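Local coordinates for protein citryl-spermidine/3,4-dihydroxybenzoyl-citryl-spermidine:spermidine ligase (Bacillus anthracis, PDB 3TO3) that catalyses the ATP-dependent condensation of spermidine with citryl-spermidine intermediates, a step in building the siderophore petrobactin, at residues B[318-322]-B[349-354]; B[337-341]-B[546-550]; B[404-408]-B[447-451]; B[429-434]-B[466-472]. One frame throughout, in Å; residues are numbered along the deposited sequence. Where two conformers were deposited one is given.

Interaction 1: B[318-322]-B[349-354]; sequences VASAP and EFSSVM
The carbonyl oxygen of Val-318 accepts a short hydrogen bond from the hydroxyl of Ser-352, with OG 2.7 Å from Val-318 O. The same oxygen receives a weak bond from Ala-321 N within the helix. Its usual helical donor, four residues on, would be Pro-322, which has no N-H, so the strand's serine supplies a proton where the helix is kinked. The hydroxyl lies 40° above the carbonyl plane. Chi1 of 72° tucks OG between the backbone N and carbonyl carbon of Ser-352, where it also meets Pro-322 CD at 3.4 Å. The puckered ring of Pro-322 packs against the strand: CG lies near Ser-351 CA, while the CA-H of Pro-322 makes a 3.3 Å contact with Glu-349 O. These contacts seat helix 315-333 on strand 345-355 of the large mixed sheet, in the IucA/IucC family region. The helix runs nearly antiparallel to the strand, at 155°, their local axes approaching to 6.9 Å. Such close seating suits small residues. At the other end, the selenomethionine side chain of Met-354 bends at chi3, setting CE 3.6 Å from Ala-319 CB and beside Val-318 CG1. Ile-369 of neighbouring strand 367-371 also packs on Ser-352. Glu-349, at the start of its segment, is held by several partners: a water donates to its OE1 at 2.6 Å and also to Ala-321 O, while OE2 forms a salt bridge with Arg-371 and takes the N-H of Phe-460. Its side chain lies about 6 Å from that of Lys-299, an ATP-binding residue, and about 8 Å from the bound ATP.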
loop_
_atom_site.group_PDB
_atom_site.type_symbol
_atom_site.label_atom_id
_atom_site.label_comp_id
_atom_site.label_asym_id
_atom_site.label_seq_id
_atom_site.Cartn_x
_atom_site.Cartn_y
_atom_site.Cartn_z
ATOM N N VAL B 318 15.633 -16.154 11.146
ATOM C CA VAL B 318 16.960 -15.660 10.847
ATOM C C VAL B 318 17.949 -16.124 11.940
ATOM O O VAL B 318 19.071 -16.559 11.649
ATOM C CB VAL B 318 16.957 -14.122 10.748
ATOM C CG1 VAL B 318 18.388 -13.567 10.808
ATOM C CG2 VAL B 318 16.234 -13.679 9.463
ATOM N N ALA B 319 17.504 -16.072 13.189
ATOM C CA ALA B 319 18.364 -16.395 14.327
ATOM C C ALA B 319 18.764 -17.876 14.352
ATOM O O ALA B 319 19.890 -18.225 14.732
ATOM C CB ALA B 319 17.681 -16.023 15.619
ATOM N N SER B 320 17.846 -18.749 13.956
ATOM C CA SER B 320 18.120 -20.175 14.044
ATOM C C SER B 320 18.671 -20.776 12.733
ATOM O O SER B 320 18.911 -21.986 12.641
ATOM C CB SER B 320 16.887 -20.945 14.526
ATOM O OG SER B 320 15.819 -20.713 13.624
ATOM N N ALA B 321 18.900 -19.943 11.727
ATOM C CA ALA B 321 19.235 -20.501 10.432
ATOM C C ALA B 321 20.602 -21.194 10.438
ATOM O O ALA B 321 20.689 -22.350 10.032
ATOM C CB ALA B 321 19.135 -19.456 9.321
ATOM N N PRO B 322 21.666 -20.496 10.893
ATOM C CA PRO B 322 22.976 -21.169 10.879
ATOM C C PRO B 322 22.951 -22.465 11.687
ATOM O O PRO B 322 23.508 -23.455 11.232
ATOM C CB PRO B 322 23.917 -20.131 11.461
ATOM C CG PRO B 322 23.228 -18.777 11.089
ATOM C CD PRO B 322 21.769 -19.078 11.285
ATOM N N GLU B 349 22.723 -22.517 4.960
ATOM C CA GLU B 349 22.532 -21.123 5.269
ATOM C C GLU B 349 23.498 -20.970 6.434
ATOM O O GLU B 349 23.147 -21.213 7.577
ATOM C CB GLU B 349 21.053 -20.972 5.725
ATOM C CG GLU B 349 20.048 -21.123 4.520
ATOM C CD GLU B 349 18.630 -21.611 4.856
ATOM O OE1 GLU B 349 18.182 -21.636 6.021
ATOM O OE2 GLU B 349 17.925 -21.987 3.915
ATOM N N PHE B 350 24.690 -20.453 6.148
ATOM C CA PHE B 350 25.775 -20.643 7.095
ATOM C C PHE B 350 26.027 -19.414 7.962
ATOM O O PHE B 350 26.831 -19.438 8.902
ATOM C CB PHE B 350 27.062 -21.118 6.381
ATOM C CG PHE B 350 27.582 -20.143 5.378
ATOM C CD1 PHE B 350 27.169 -20.210 4.053
ATOM C CD2 PHE B 350 28.444 -19.133 5.758
ATOM C CE1 PHE B 350 27.611 -19.309 3.129
ATOM C CE2 PHE B 350 28.890 -18.216 4.833
ATOM C CZ PHE B 350 28.476 -18.306 3.504
ATOM N N SER B 351 25.320 -18.342 7.659
ATOM C CA SER B 351 25.467 -17.132 8.437
ATOM C C SER B 351 24.211 -16.278 8.334
ATOM O O SER B 351 23.471 -16.372 7.342
ATOM C CB SER B 351 26.687 -16.387 7.940
ATOM O OG SER B 351 27.012 -15.350 8.813
ATOM N N SER B 352 23.945 -15.462 9.349
ATOM C CA SER B 352 22.752 -14.622 9.304
ATOM C C SER B 352 22.932 -13.459 10.240
ATOM O O SER B 352 23.722 -13.538 11.135
ATOM C CB SER B 352 21.513 -15.406 9.711
ATOM O OG SER B 352 21.558 -15.652 11.093
ATOM N N VAL B 353 22.220 -12.370 9.997
ATOM C CA VAL B 353 22.331 -11.194 10.837
ATOM C C VAL B 353 21.052 -10.409 10.673
ATOM O O VAL B 353 20.415 -10.491 9.628
ATOM C CB VAL B 353 23.515 -10.323 10.405
ATOM C CG1 VAL B 353 23.249 -9.724 9.029
ATOM C CG2 VAL B 353 23.792 -9.243 11.447
HETATM N N MSE B 354 20.680 -9.643 11.686
HETATM C CA MSE B 354 19.465 -8.842 11.608
HETATM C C MSE B 354 19.430 -7.653 12.589
HETATM O O MSE B 354 20.154 -7.594 13.588
HETATM C CB MSE B 354 18.293 -9.720 11.931
HETATM C CG MSE B 354 18.246 -9.923 13.422
HETATM SE SE MSE B 354 16.984 -11.260 13.904
HETATM C CE MSE B 354 18.234 -12.657 14.479
HETATM O O HOH W 1 19.171 -23.318 7.807
#

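Interaction 2: B[337-341]-B[546-550]; sequences YLRDE and HFRKY
Segment 337-341 of helix 336-342, widened by a pi-type turn, faces the C-terminal end of helix 532-547, which runs into a type I beta turn from Phe-547 to Tyr-550. The backbones stay apart, with no CA pair closer than the 10.4 Å between Tyr-337 and His-546, and long side chains bridge the gap. At the centre is an edge-to-face (T-shaped) aromatic pair: the imidazole of His-546 turns its edge to one face of the Tyr-337 ring, the planes inclined at 57° and the centroids 4.7 Å apart. CE1 of His-546 makes the approach, 3.5 Å from Tyr-337 CZ. Both side chains extend with CG opposite the backbone N (chi1 171° in Tyr-337 and 177° in His-546), which carries each ring far out from its helix. NE2 of His-546 is hydrogen-bonded to ND1 of His-427 on helix 410-432, whose ring also meets Tyr-337; that bond would hold the imidazole's rotation. On the solvent side, flexible charged chains are at home: Glu-341 OE2 and Lys-549 NZ form a long salt bridge of 3.8 Å. Next to this pair the phenol of Tyr-550 crosses Tyr-337 at about a right angle, resting its OH 3.6 Å from Tyr-337 CB.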
loop_
_atom_site.group_PDB
_atom_site.type_symbol
_atom_site.label_atom_id
_atom_site.label_comp_id
_atom_site.label_asym_id
_atom_site.label_seq_id
_atom_site.Cartn_x
_atom_site.Cartn_y
_atom_site.Cartn_z
ATOM N N TYR B 337 24.032 -43.793 3.111
ATOM C CA TYR B 337 23.175 -43.625 1.942
ATOM C C TYR B 337 23.115 -42.177 1.452
ATOM O O TYR B 337 23.324 -41.916 0.296
ATOM C CB TYR B 337 21.761 -44.113 2.172
ATOM C CG TYR B 337 20.844 -43.722 1.028
ATOM C CD1 TYR B 337 20.884 -44.386 -0.195
ATOM C CD2 TYR B 337 19.927 -42.701 1.174
ATOM C CE1 TYR B 337 20.033 -44.023 -1.238
ATOM C CE2 TYR B 337 19.095 -42.333 0.142
ATOM C CZ TYR B 337 19.137 -42.981 -1.057
ATOM O OH TYR B 337 18.268 -42.573 -2.061
ATOM N N LEU B 338 22.837 -41.242 2.339
ATOM C CA LEU B 338 22.757 -39.846 1.957
ATOM C C LEU B 338 24.122 -39.283 1.574
ATOM O O LEU B 338 24.223 -38.512 0.644
ATOM C CB LEU B 338 22.133 -38.989 3.083
ATOM C CG LEU B 338 20.680 -39.256 3.508
ATOM C CD1 LEU B 338 20.232 -38.296 4.619
ATOM C CD2 LEU B 338 19.693 -39.184 2.320
ATOM N N ARG B 339 25.164 -39.630 2.312
ATOM C CA ARG B 339 26.476 -39.032 2.082
ATOM C C ARG B 339 27.145 -39.639 0.831
ATOM O O ARG B 339 27.643 -38.907 -0.036
ATOM C CB ARG B 339 27.347 -39.219 3.327
ATOM C CG ARG B 339 28.771 -38.650 3.261
ATOM C CD ARG B 339 29.641 -39.200 4.406
ATOM N NE ARG B 339 29.858 -40.649 4.285
ATOM C CZ ARG B 339 29.525 -41.559 5.209
ATOM N NH1 ARG B 339 28.963 -41.191 6.354
ATOM N NH2 ARG B 339 29.756 -42.852 4.987
ATOM N N ASP B 340 27.099 -40.966 0.727
ATOM C CA ASP B 340 27.820 -41.753 -0.297
ATOM C C ASP B 340 27.045 -42.157 -1.552
ATOM O O ASP B 340 27.518 -41.924 -2.649
ATOM C CB ASP B 340 28.571 -42.964 0.294
ATOM C CG ASP B 340 29.601 -42.564 1.335
ATOM O OD1 ASP B 340 30.165 -41.449 1.245
ATOM O OD2 ASP B 340 29.831 -43.367 2.261
ATOM N N GLU B 341 25.942 -42.882 -1.399
ATOM C CA GLU B 341 25.140 -43.316 -2.551
ATOM C C GLU B 341 24.382 -42.146 -3.214
ATOM O O GLU B 341 24.590 -41.865 -4.402
ATOM C CB GLU B 341 24.117 -44.379 -2.139
ATOM C CG GLU B 341 24.697 -45.588 -1.436
ATOM C CD GLU B 341 23.627 -46.620 -1.063
ATOM O OE1 GLU B 341 23.783 -47.270 -0.003
ATOM O OE2 GLU B 341 22.632 -46.782 -1.818
ATOM N N HIS B 546 13.804 -49.045 -2.737
ATOM C CA HIS B 546 14.680 -48.414 -1.748
ATOM C C HIS B 546 14.526 -49.077 -0.387
ATOM O O HIS B 546 15.495 -49.572 0.187
ATOM C CB HIS B 546 14.390 -46.922 -1.581
ATOM C CG HIS B 546 15.223 -46.275 -0.516
ATOM N ND1 HIS B 546 16.563 -45.986 -0.690
ATOM C CD2 HIS B 546 14.914 -45.875 0.741
ATOM C CE1 HIS B 546 17.041 -45.433 0.411
ATOM N NE2 HIS B 546 16.062 -45.359 1.297
ATOM N N PHE B 547 13.294 -49.105 0.113
ATOM C CA PHE B 547 13.051 -49.592 1.466
ATOM C C PHE B 547 13.219 -51.092 1.646
ATOM O O PHE B 547 13.349 -51.568 2.774
ATOM C CB PHE B 547 11.730 -49.062 2.030
ATOM C CG PHE B 547 11.799 -47.622 2.369
ATOM C CD1 PHE B 547 11.114 -46.684 1.629
ATOM C CD2 PHE B 547 12.621 -47.192 3.394
ATOM C CE1 PHE B 547 11.208 -45.324 1.925
ATOM C CE2 PHE B 547 12.727 -45.835 3.699
ATOM C CZ PHE B 547 12.026 -44.907 2.975
ATOM N N ARG B 548 13.236 -51.846 0.551
ATOM C CA ARG B 548 13.557 -53.269 0.666
ATOM C C ARG B 548 15.034 -53.468 1.027
ATOM O O ARG B 548 15.426 -54.538 1.479
ATOM C CB ARG B 548 13.157 -54.065 -0.589
ATOM C CG ARG B 548 11.826 -54.830 -0.423
ATOM C CD ARG B 548 11.541 -55.828 -1.558
ATOM N NE ARG B 548 10.878 -55.203 -2.698
ATOM C CZ ARG B 548 11.517 -54.723 -3.760
ATOM N NH1 ARG B 548 12.842 -54.789 -3.830
ATOM N NH2 ARG B 548 10.832 -54.169 -4.747
ATOM N N LYS B 549 15.844 -52.432 0.835
ATOM C CA LYS B 549 17.234 -52.464 1.274
ATOM C C LYS B 549 17.450 -52.055 2.741
ATOM O O LYS B 549 18.562 -52.153 3.247
ATOM C CB LYS B 549 18.093 -51.583 0.356
ATOM C CG LYS B 549 18.147 -52.096 -1.073
ATOM C CD LYS B 549 19.145 -51.327 -1.920
ATOM C CE LYS B 549 18.624 -49.973 -2.309
ATOM N NZ LYS B 549 19.726 -49.089 -2.800
ATOM N N TYR B 550 16.402 -51.586 3.417
ATOM C CA TYR B 550 16.529 -51.183 4.816
ATOM C C TYR B 550 15.393 -51.751 5.671
ATOM O O TYR B 550 14.487 -51.026 6.066
ATOM C CB TYR B 550 16.638 -49.654 4.943
ATOM C CG TYR B 550 17.748 -49.080 4.086
ATOM C CD1 TYR B 550 17.483 -48.419 2.895
ATOM C CD2 TYR B 550 19.071 -49.248 4.447
ATOM C CE1 TYR B 550 18.520 -47.918 2.100
ATOM C CE2 TYR B 550 20.109 -48.756 3.672
ATOM C CZ TYR B 550 19.838 -48.096 2.506
ATOM O OH TYR B 550 20.907 -47.637 1.761
#

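Interaction 3: B[404-408]-B[447-451]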
loop_
_atom_site.group_PDB
_atom_site.type_symbol
_atom_site.label_atom_id
_atom_site.label_comp_id
_atom_site.label_asym_id
_atom_site.label_seq_id
_atom_site.Cartn_x
_atom_site.Cartn_y
_atom_site.Cartn_z
ATOM N N TRP B 404 15.755 -34.085 -23.400
ATOM C CA TRP B 404 16.195 -35.148 -22.505
ATOM C C TRP B 404 15.335 -36.401 -22.629
ATOM O O TRP B 404 15.849 -37.519 -22.621
ATOM C CB TRP B 404 16.209 -34.684 -21.038
ATOM C CG TRP B 404 17.150 -33.566 -20.789
ATOM C CD1 TRP B 404 18.156 -33.124 -21.617
ATOM C CD2 TRP B 404 17.168 -32.712 -19.641
ATOM N NE1 TRP B 404 18.799 -32.057 -21.034
ATOM C CE2 TRP B 404 18.213 -31.785 -19.827
ATOM C CE3 TRP B 404 16.406 -32.653 -18.464
ATOM C CZ2 TRP B 404 18.519 -30.811 -18.881
ATOM C CZ3 TRP B 404 16.702 -31.689 -17.531
ATOM C CH2 TRP B 404 17.754 -30.776 -17.740
ATOM N N LEU B 405 14.022 -36.218 -22.674
ATOM C CA LEU B 405 13.149 -37.371 -22.766
ATOM C C LEU B 405 13.441 -38.164 -24.044
ATOM O O LEU B 405 13.454 -39.390 -24.004
ATOM C CB LEU B 405 11.658 -37.008 -22.660
ATOM C CG LEU B 405 11.189 -36.324 -21.374
ATOM C CD1 LEU B 405 9.700 -35.920 -21.466
ATOM C CD2 LEU B 405 11.447 -37.232 -20.192
ATOM N N ASN B 406 13.669 -37.450 -25.147
ATOM C CA ASN B 406 13.984 -38.085 -26.422
ATOM C C ASN B 406 15.290 -38.883 -26.313
ATOM O O ASN B 406 15.405 -39.998 -26.840
ATOM C CB ASN B 406 14.059 -37.052 -27.572
ATOM C CG ASN B 406 12.711 -36.399 -27.884
ATOM O OD1 ASN B 406 11.657 -36.842 -27.426
ATOM N ND2 ASN B 406 12.748 -35.330 -28.669
ATOM N N LYS B 407 16.263 -38.313 -25.605
ATOM C CA LYS B 407 17.592 -38.913 -25.476
ATOM C C LYS B 407 17.618 -40.153 -24.570
ATOM O O LYS B 407 18.186 -41.177 -24.946
ATOM C CB LYS B 407 18.632 -37.880 -25.014
ATOM C CG LYS B 407 20.092 -38.308 -25.182
ATOM C CD LYS B 407 21.055 -37.524 -24.266
ATOM C CE LYS B 407 22.356 -37.205 -24.998
ATOM N NZ LYS B 407 23.533 -37.013 -24.096
ATOM N N TYR B 408 17.076 -40.055 -23.360
ATOM C CA TYR B 408 17.139 -41.197 -22.450
ATOM C C TYR B 408 15.934 -42.117 -22.417
ATOM O O TYR B 408 16.010 -43.230 -21.877
ATOM C CB TYR B 408 17.450 -40.727 -21.034
ATOM C CG TYR B 408 18.691 -39.912 -20.986
ATOM C CD1 TYR B 408 18.631 -38.529 -20.918
ATOM C CD2 TYR B 408 19.933 -40.523 -21.022
ATOM C CE1 TYR B 408 19.794 -37.770 -20.878
ATOM C CE2 TYR B 408 21.095 -39.786 -20.985
ATOM C CZ TYR B 408 21.031 -38.409 -20.922
ATOM O OH TYR B 408 22.203 -37.681 -20.898
ATOM N N HIS B 447 22.459 -32.568 -12.866
ATOM C CA HIS B 447 22.342 -33.516 -13.964
ATOM C C HIS B 447 23.585 -33.474 -14.836
ATOM O O HIS B 447 24.387 -32.531 -14.768
ATOM C CB HIS B 447 21.104 -33.189 -14.807
ATOM C CG HIS B 447 21.221 -31.899 -15.562
ATOM N ND1 HIS B 447 21.905 -31.799 -16.757
ATOM C CD2 HIS B 447 20.760 -30.654 -15.288
ATOM C CE1 HIS B 447 21.861 -30.547 -17.183
ATOM N NE2 HIS B 447 21.179 -29.831 -16.307
ATOM N N LYS B 448 23.769 -34.501 -15.656
ATOM C CA LYS B 448 24.876 -34.476 -16.611
ATOM C C LYS B 448 24.259 -34.594 -17.998
ATOM O O LYS B 448 23.763 -35.666 -18.399
ATOM C CB LYS B 448 25.819 -35.644 -16.310
ATOM C CG LYS B 448 27.146 -35.591 -16.997
ATOM C CD LYS B 448 28.104 -36.567 -16.331
ATOM C CE LYS B 448 28.040 -36.448 -14.799
ATOM N NZ LYS B 448 29.407 -36.411 -14.165
ATOM N N GLU B 449 24.286 -33.492 -18.741
ATOM C CA GLU B 449 23.593 -33.477 -20.020
ATOM C C GLU B 449 22.186 -34.107 -19.904
ATOM O O GLU B 449 21.790 -34.922 -20.753
ATOM C CB GLU B 449 24.424 -34.181 -21.101
ATOM C CG GLU B 449 25.743 -33.492 -21.440
ATOM C CD GLU B 449 26.482 -34.210 -22.578
ATOM O OE1 GLU B 449 26.653 -35.456 -22.508
ATOM O OE2 GLU B 449 26.879 -33.536 -23.559
ATOM N N GLY B 450 21.454 -33.738 -18.849
ATOM C CA GLY B 450 20.078 -34.167 -18.667
ATOM C C GLY B 450 19.866 -35.503 -17.975
ATOM O O GLY B 450 18.739 -35.873 -17.667
ATOM N N LEU B 451 20.948 -36.242 -17.756
ATOM C CA LEU B 451 20.909 -37.467 -16.968
ATOM C C LEU B 451 20.905 -37.093 -15.488
ATOM O O LEU B 451 21.822 -36.413 -15.032
ATOM C CB LEU B 451 22.157 -38.300 -17.230
ATOM C CG LEU B 451 22.177 -39.615 -16.457
ATOM C CD1 LEU B 451 21.157 -40.536 -17.096
ATOM C CD2 LEU B 451 23.567 -40.270 -16.422
#
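The last turn of helix 402-408 lies against a type I' beta turn from Lys-448 to Leu-451, with the CA atoms of Trp-404 and Gly-450 only 5.5 Å apart. Having no side chain, Gly-450 readily takes the second of the turn's two positive-phi positions and sets its CA squarely over the Trp-404 indole, 3.3 Å from the centroid of the five-membered ring, as a CH-pi contact. The indole's far end turns its edge to a face of the His-447 ring, with Trp-404 CZ2 3.8 Å from His-447 CE1 and the planes at 51°. That imidazole is held from inside the hairpin: Gly-450 N donates to His-447 ND1 at 2.9 Å, well out of the ring plane. One turn along the helix, Tyr-408 OH donates to Glu-449 O over 2.8 Å, from above the carbonyl plane, while CD1 of Leu-451 lies over one face of the phenol ring, offset from its centre. Outermost, Lys-407 NZ and Glu-449 OE1 make a long salt bridge of 3.8 Å. The turn joins strands 443-448 and 451-457; His-447 pairs through its backbone with Asp-383 of strand 383-386, and helix 410-432 closes the contact, Trp-413 packing on Trp-404 and donating its NE1 to Gly-450 O.

Interaction 4: B[429-434]-B[466-472]; sequences VVEHGI and FYRPFLK
A glycine at the end of helix 410-432 turns the chain into strand 434-435, which pairs antiparallel with strand 465-467 in a small three-stranded sheet. Gly-433 tolerates the positive phi (55°) of this exit, and its carbonyl O takes the N-H of Tyr-467 at 3.0 Å, in the carbonyl plane and nearly straight at 166°. Phe-466 CA-H adds a 3.3 Å contact to that same oxygen, and Ile-434 faces Phe-466 as a non-hydrogen-bonded pair. The bare CA of Gly-433 also lets the 3-10 turn come in close: Phe-470 CB sits 3.3 Å from it, and the glycine lies at the edge of the phenyl ring. Leu-471, though its CB points away from segment 429-434, brings CD2 back to 3.4 Å from His-432 O and 4.2 Å from Ile-434 CG1. On the solvent side Lys-472 follows a bent path that brings NZ to the edge of the His-432 ring, a mere contact 3.8 Å from CE1; NE2 of that ring is hydrogen-bonded to Asp-335. Around this junction, Arg-556 of helix 554-560 donates to the carbonyls of both Val-430 and Phe-470, helix 502-528 packs on Val-429 and Phe-470 through Leu-504, and helix 315-333 covers Ile-434 with Trp-327 and Leu-328.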
loop_
_atom_site.group_PDB
_atom_site.type_symbol
_atom_site.label_atom_id
_atom_site.label_comp_id
_atom_site.label_asym_id
_atom_site.label_seq_id
_atom_site.Cartn_x
_atom_site.Cartn_y
_atom_site.Cartn_z
ATOM N N VAL B 429 12.908 -38.395 5.797
ATOM C CA VAL B 429 11.711 -38.474 6.619
ATOM C C VAL B 429 11.685 -39.759 7.446
ATOM O O VAL B 429 11.498 -39.723 8.664
ATOM C CB VAL B 429 10.425 -38.392 5.764
ATOM C CG1 VAL B 429 9.223 -38.939 6.537
ATOM C CG2 VAL B 429 10.194 -36.956 5.308
ATOM N N VAL B 430 11.899 -40.894 6.791
ATOM C CA VAL B 430 11.703 -42.197 7.455
ATOM C C VAL B 430 12.857 -42.619 8.368
ATOM O O VAL B 430 12.667 -43.156 9.477
ATOM C CB VAL B 430 11.439 -43.288 6.412
ATOM C CG1 VAL B 430 11.199 -44.631 7.083
ATOM C CG2 VAL B 430 10.264 -42.879 5.460
ATOM N N GLU B 431 14.075 -42.405 7.903
ATOM C CA GLU B 431 15.219 -42.812 8.707
ATOM C C GLU B 431 15.475 -41.771 9.775
ATOM O O GLU B 431 15.879 -42.113 10.864
ATOM C CB GLU B 431 16.473 -43.010 7.841
ATOM C CG GLU B 431 17.776 -43.112 8.635
ATOM C CD GLU B 431 18.326 -44.539 8.712
ATOM O OE1 GLU B 431 19.033 -44.963 7.758
ATOM O OE2 GLU B 431 18.055 -45.228 9.720
ATOM N N HIS B 432 15.357 -40.494 9.413
ATOM C CA HIS B 432 15.653 -39.422 10.355
ATOM C C HIS B 432 14.520 -38.664 11.060
ATOM O O HIS B 432 14.796 -37.868 11.956
ATOM C CB HIS B 432 16.630 -38.454 9.691
ATOM C CG HIS B 432 17.888 -39.125 9.257
ATOM N ND1 HIS B 432 18.859 -39.513 10.152
ATOM C CD2 HIS B 432 18.308 -39.538 8.040
ATOM C CE1 HIS B 432 19.834 -40.122 9.504
ATOM N NE2 HIS B 432 19.527 -40.149 8.221
ATOM N N GLY B 433 13.267 -38.935 10.691
ATOM C CA GLY B 433 12.145 -38.103 11.119
ATOM C C GLY B 433 12.224 -36.606 10.804
ATOM O O GLY B 433 11.717 -35.773 11.545
ATOM N N ILE B 434 12.831 -36.251 9.685
ATOM C CA ILE B 434 12.996 -34.854 9.349
ATOM C C ILE B 434 12.316 -34.561 8.009
ATOM O O ILE B 434 12.678 -35.140 6.993
ATOM C CB ILE B 434 14.475 -34.529 9.207
ATOM C CG1 ILE B 434 15.177 -34.662 10.554
ATOM C CG2 ILE B 434 14.673 -33.138 8.666
ATOM C CD1 ILE B 434 16.635 -34.326 10.482
ATOM N N PHE B 466 9.981 -31.523 11.978
ATOM C CA PHE B 466 10.538 -32.790 12.433
ATOM C C PHE B 466 9.692 -33.437 13.527
ATOM O O PHE B 466 8.939 -32.761 14.228
ATOM C CB PHE B 466 11.997 -32.634 12.886
ATOM C CG PHE B 466 12.165 -31.890 14.168
ATOM C CD1 PHE B 466 11.997 -32.537 15.388
ATOM C CD2 PHE B 466 12.520 -30.547 14.164
ATOM C CE1 PHE B 466 12.172 -31.855 16.578
ATOM C CE2 PHE B 466 12.685 -29.848 15.352
ATOM C CZ PHE B 466 12.515 -30.507 16.562
ATOM N N TYR B 467 9.797 -34.757 13.629
ATOM C CA TYR B 467 9.050 -35.510 14.607
ATOM C C TYR B 467 10.065 -36.108 15.568
ATOM O O TYR B 467 10.798 -37.025 15.216
ATOM C CB TYR B 467 8.206 -36.600 13.933
ATOM C CG TYR B 467 7.327 -37.357 14.916
ATOM C CD1 TYR B 467 6.428 -36.682 15.733
ATOM C CD2 TYR B 467 7.412 -38.748 15.044
ATOM C CE1 TYR B 467 5.644 -37.363 16.642
ATOM C CE2 TYR B 467 6.618 -39.446 15.959
ATOM C CZ TYR B 467 5.736 -38.749 16.749
ATOM O OH TYR B 467 4.947 -39.426 17.671
ATOM N N ARG B 468 10.083 -35.586 16.787
ATOM C CA ARG B 468 11.152 -35.854 17.749
ATOM C C ARG B 468 11.392 -37.342 18.018
ATOM O O ARG B 468 12.532 -37.788 18.055
ATOM C CB ARG B 468 10.877 -35.098 19.062
ATOM C CG ARG B 468 11.969 -35.214 20.113
ATOM C CD ARG B 468 11.695 -34.287 21.299
ATOM N NE ARG B 468 11.917 -32.892 20.922
ATOM C CZ ARG B 468 13.016 -32.205 21.215
ATOM N NH1 ARG B 468 13.989 -32.779 21.917
ATOM N NH2 ARG B 468 13.134 -30.942 20.815
ATOM N N PRO B 469 10.318 -38.119 18.211
ATOM C CA PRO B 469 10.529 -39.555 18.435
ATOM C C PRO B 469 11.259 -40.268 17.293
ATOM O O PRO B 469 11.805 -41.333 17.551
ATOM C CB PRO B 469 9.104 -40.097 18.575
ATOM C CG PRO B 469 8.331 -38.934 19.126
ATOM C CD PRO B 469 8.909 -37.735 18.404
ATOM N N PHE B 470 11.281 -39.718 16.076
ATOM C CA PHE B 470 11.997 -40.381 14.989
ATOM C C PHE B 470 13.498 -40.039 14.867
ATOM O O PHE B 470 14.214 -40.658 14.077
ATOM C CB PHE B 470 11.320 -40.106 13.635
ATOM C CG PHE B 470 10.188 -41.053 13.306
ATOM C CD1 PHE B 470 9.506 -41.732 14.319
ATOM C CD2 PHE B 470 9.825 -41.275 11.987
ATOM C CE1 PHE B 470 8.488 -42.607 14.015
ATOM C CE2 PHE B 470 8.813 -42.157 11.673
ATOM C CZ PHE B 470 8.141 -42.827 12.684
ATOM N N LEU B 471 13.977 -39.051 15.609
ATOM C CA LEU B 471 15.359 -38.616 15.425
ATOM C C LEU B 471 16.355 -39.729 15.769
ATOM O O LEU B 471 16.166 -40.462 16.735
ATOM C CB LEU B 471 15.638 -37.359 16.248
ATOM C CG LEU B 471 14.641 -36.215 16.025
ATOM C CD1 LEU B 471 14.867 -35.086 17.011
ATOM C CD2 LEU B 471 14.702 -35.701 14.576
ATOM N N LYS B 472 17.397 -39.874 14.953
ATOM C CA LYS B 472 18.415 -40.887 15.203
ATOM C C LYS B 472 19.082 -40.555 16.528
ATOM O O LYS B 472 19.356 -41.452 17.331
ATOM C CB LYS B 472 19.451 -40.956 14.073
ATOM C CG LYS B 472 19.555 -42.312 13.346
ATOM C CD LYS B 472 21.003 -42.540 12.873
ATOM C CE LYS B 472 21.100 -43.295 11.543
ATOM N NZ LYS B 472 22.248 -42.793 10.687
#

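Along the chain, interactions 1 and 2 alternate their segments, as do 3 and 4, while the partners of interaction 2 enclose both 3 and 4. Interactions 1 and 3 reach the same mixed sheet, yet their centres are 36 Å apart; the side chain of Glu-349 in the former lies about 8 Å from the ATP and from the magnesium ion. Helix 410-432 links the other three: its end forms interaction 4, and its body packs beside 2 and 3. Interactions 2 and 4, with centres 16 Å apart, touch directly, Phe-547 CZ lying 3.7 Å from Val-430 CG2. Interaction 2 joins the IucA/IucC region to the FhuF-like region, both of which contribute residues to the ATP pocket.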